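Local coordinates for protein peptide amidase (Stenotrophomonas maltophilia, PDB 1M22) that probably hydrolyses amide bonds as a serine hydrolase of the amidase signature family, at residues I158-C163 against A421-S426. Sequence-based numbering, arbitrary orientation.
Sequences ISHSPC and AWPIRS
The indole of W422 takes S161 CB on one face, in a CH-pi contact 3.6 Å from the centroid of the five-membered ring, and meets the sulfur of C163 at an edge, SG lying 3.9 Å from CH2. The imidazole of H160 is flanked in a similar way: P423 lies over one face, its CG making a CH-pi contact, while A421 O sits in the ring plane and accepts a weak hydrogen bond from ND1 over 3.4 Å. A single beta bridge, H160 with P423, joins two irregular loops of the amidase fold, one leading to helix 167-174 and the other following strand 412-416. S161 N donates to W422 O at 2.7 Å, and I424 N gives an almost straight bond (177°) to S159 O. Proline suits position 423 because no bridge bond needs its nitrogen, and its rigid ring presents CH groups to the imidazole. W422 starts away from the partner loop, but chi1 of 55° sets CG between the backbone N and the carbonyl carbon and brings the broad indole back against S161, with CB over its face. A small serine fits against that flat surface, and its hydroxyl does more than fill space: OG accepts from C163 N, forming an ST turn. I424 lays its extended CG1-CD1 arm along the H160 carbonyl, with CG1 3.4 Å from H160 C. C163 also packs on helix 191-196, its side chain about 8 Å from those of the active-site residues S165 and S189. At the outer end, S159 O also accepts a hydrogen bond from a water, 2.7 Å from the water oxygen.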
ATOM      1  N   ILE A 158     -16.022 -11.553   6.507  1.00  8.91           N
ATOM      2  CA  ILE A 158     -15.147 -12.528   5.857  1.00  8.96           C
ATOM      3  C   ILE A 158     -15.575 -13.129   4.526  1.00  7.49           C
ATOM      4  O   ILE A 158     -14.773 -13.771   3.852  1.00  9.21           O
ATOM      5  CB  ILE A 158     -14.748 -13.657   6.846  1.00 10.58           C
ATOM      6  CG1 ILE A 158     -15.985 -14.401   7.354  1.00 14.12           C
ATOM      7  CG2 ILE A 158     -13.976 -13.059   8.012  1.00 13.48           C
ATOM      8  CD1 ILE A 158     -16.550 -15.409   6.374  1.00 17.32           C
ATOM      9  N   SER A 159     -16.824 -12.907   4.144  1.00  7.62           N
ATOM     10  CA  SER A 159     -17.324 -13.393   2.865  1.00  7.65           C
ATOM     11  C   SER A 159     -16.985 -12.371   1.779  1.00  7.81           C
ATOM     12  O   SER A 159     -17.096 -12.656   0.584  1.00  8.74           O
ATOM     13  CB  SER A 159     -18.837 -13.540   2.928  1.00  9.22           C
ATOM     14  OG  SER A 159     -19.422 -12.304   3.309  1.00  9.19           O
ATOM     15  N   HIS A 160     -16.570 -11.180   2.203  1.00  7.52           N
ATOM     16  CA  HIS A 160     -16.273 -10.108   1.268  1.00  7.26           C
ATOM     17  C   HIS A 160     -14.806  -9.853   0.975  1.00  6.08           C
ATOM     18  O   HIS A 160     -13.914 -10.264   1.714  1.00  7.00           O
ATOM     19  CB  HIS A 160     -16.987  -8.828   1.715  1.00  7.70           C
ATOM     20  CG  HIS A 160     -18.478  -8.922   1.609  1.00  7.32           C
ATOM     21  ND1 HIS A 160     -19.270  -7.892   1.149  1.00 11.46           N
ATOM     22  CD2 HIS A 160     -19.320  -9.950   1.874  1.00  6.83           C
ATOM     23  CE1 HIS A 160     -20.532  -8.282   1.132  1.00  8.03           C
ATOM     24  NE2 HIS A 160     -20.589  -9.528   1.567  1.00 12.17           N
ATOM     25  N   SER A 161     -14.581  -9.154  -0.130  1.00  7.21           N
ATOM     26  CA  SER A 161     -13.246  -8.879  -0.623  1.00  6.80           C
ATOM     27  C   SER A 161     -12.385  -7.896   0.144  1.00  6.13           C
ATOM     28  O   SER A 161     -12.872  -6.894   0.667  1.00  6.69           O
ATOM     29  CB  SER A 161     -13.340  -8.401  -2.071  1.00  7.76           C
ATOM     30  OG  SER A 161     -12.051  -8.236  -2.631  1.00  7.70           O
ATOM     31  N   PRO A 162     -11.080  -8.189   0.234  1.00  6.40           N
ATOM     32  CA  PRO A 162     -10.153  -7.295   0.931  1.00  6.33           C
ATOM     33  C   PRO A 162      -9.554  -6.347  -0.112  1.00  7.34           C
ATOM     34  O   PRO A 162      -8.748  -5.482   0.219  1.00  7.76           O
ATOM     35  CB  PRO A 162      -9.102  -8.252   1.467  1.00  7.91           C
ATOM     36  CG  PRO A 162      -9.001  -9.259   0.358  1.00  6.71           C
ATOM     37  CD  PRO A 162     -10.461  -9.512   0.016  1.00  6.39           C
ATOM     38  N   CYS A 163      -9.975  -6.512  -1.365  1.00  6.58           N
ATOM     39  CA  CYS A 163      -9.447  -5.740  -2.493  1.00  7.01           C
ATOM     40  C   CYS A 163      -7.964  -6.124  -2.657  1.00  6.95           C
ATOM     41  O   CYS A 163      -7.547  -7.166  -2.153  1.00  8.12           O
ATOM     42  CB  CYS A 163      -9.613  -4.231  -2.273  1.00  9.15           C
ATOM     43  SG  CYS A 163      -9.432  -3.227  -3.784  1.00 14.20           S
ATOM     44  N   ALA A 421     -16.549  -3.082   0.110  1.00  8.87           N
ATOM     45  CA  ALA A 421     -16.194  -4.451  -0.232  1.00  8.73           C
ATOM     46  C   ALA A 421     -17.381  -5.197  -0.835  1.00  9.42           C
ATOM     47  O   ALA A 421     -18.532  -4.980  -0.452  1.00  9.64           O
ATOM     48  CB  ALA A 421     -15.695  -5.179   1.009  1.00  9.69           C
ATOM     49  N   TRP A 422     -17.076  -6.086  -1.771  1.00  9.82           N
ATOM     50  CA  TRP A 422     -18.075  -6.887  -2.466  1.00 10.83           C
ATOM     51  C   TRP A 422     -17.856  -8.365  -2.151  1.00 10.49           C
ATOM     52  O   TRP A 422     -16.781  -8.758  -1.697  1.00  9.68           O
ATOM     53  CB  TRP A 422     -17.931  -6.662  -3.971  1.00 11.31           C
ATOM     54  CG  TRP A 422     -16.538  -6.945  -4.458  1.00 12.91           C
ATOM     55  CD1 TRP A 422     -16.062  -8.130  -4.942  1.00 14.76           C
ATOM     56  CD2 TRP A 422     -15.424  -6.041  -4.443  1.00 14.62           C
ATOM     57  NE1 TRP A 422     -14.720  -8.021  -5.229  1.00 15.80           N
ATOM     58  CE2 TRP A 422     -14.304  -6.749  -4.932  1.00 14.40           C
ATOM     59  CE3 TRP A 422     -15.265  -4.701  -4.061  1.00 16.59           C
ATOM     60  CZ2 TRP A 422     -13.039  -6.163  -5.049  1.00 16.30           C
ATOM     61  CZ3 TRP A 422     -14.004  -4.117  -4.177  1.00 16.48           C
ATOM     62  CH2 TRP A 422     -12.909  -4.851  -4.668  1.00 16.24           C
ATOM     63  N   PRO A 423     -18.879  -9.206  -2.376  1.00  9.99           N
ATOM     64  CA  PRO A 423     -18.739 -10.640  -2.108  1.00 10.23           C
ATOM     65  C   PRO A 423     -17.586 -11.194  -2.942  1.00 11.15           C
ATOM     66  O   PRO A 423     -17.495 -10.916  -4.139  1.00 12.41           O
ATOM     67  CB  PRO A 423     -20.087 -11.206  -2.552  1.00 12.34           C
ATOM     68  CG  PRO A 423     -21.029 -10.079  -2.294  1.00 12.98           C
ATOM     69  CD  PRO A 423     -20.256  -8.877  -2.783  1.00 12.00           C
ATOM     70  N   ILE A 424     -16.707 -11.970  -2.318  1.00 10.77           N
ATOM     71  CA  ILE A 424     -15.571 -12.547  -3.026  1.00 13.93           C
ATOM     72  C   ILE A 424     -16.014 -13.405  -4.207  1.00 19.32           C
ATOM     73  O   ILE A 424     -15.461 -13.294  -5.300  1.00 20.21           O
ATOM     74  CB  ILE A 424     -14.698 -13.407  -2.083  1.00 12.49           C
ATOM     75  CG1 ILE A 424     -14.055 -12.514  -1.016  1.00 12.22           C
ATOM     76  CG2 ILE A 424     -13.623 -14.140  -2.884  1.00 13.45           C
ATOM     77  CD1 ILE A 424     -13.314 -13.281   0.059  1.00 12.92           C
ATOM     78  N   ARG A 425     -17.013 -14.254  -3.983  1.00 23.05           N
ATOM     79  CA  ARG A 425     -17.520 -15.136  -5.031  1.00 31.12           C
ATOM     80  C   ARG A 425     -18.370 -14.409  -6.069  1.00 35.31           C
ATOM     81  O   ARG A 425     -19.233 -15.013  -6.707  1.00 37.59           O
ATOM     82  CB  ARG A 425     -18.332 -16.277  -4.408  1.00 31.22           C
ATOM     83  CG  ARG A 425     -17.498 -17.284  -3.627  1.00 32.99           C
ATOM     84  CD  ARG A 425     -18.380 -18.306  -2.923  1.00 32.75           C
ATOM     85  NE  ARG A 425     -17.599 -19.311  -2.206  1.00 34.01           N
ATOM     86  CZ  ARG A 425     -16.880 -20.262  -2.793  1.00 35.50           C
ATOM     87  NH1 ARG A 425     -16.838 -20.346  -4.116  1.00 35.26           N
ATOM     88  NH2 ARG A 425     -16.200 -21.132  -2.057  1.00 35.67           N
ATOM     89  N   SER A 426     -18.122 -13.113  -6.236  1.00 39.26           N
ATOM     90  CA  SER A 426     -18.856 -12.307  -7.206  1.00 42.74           C
ATOM     91  C   SER A 426     -18.307 -10.884  -7.240  1.00 44.14           C
ATOM     92  O   SER A 426     -17.592 -10.505  -8.168  1.00 45.76           O
ATOM     93  CB  SER A 426     -20.347 -12.263  -6.858  1.00 44.50           C
ATOM     94  OG  SER A 426     -20.594 -11.378  -5.781  1.00 46.40           O
TER
HETATM   95  O   HOH W   1     -17.696 -14.951  -0.756  1.00 18.99           O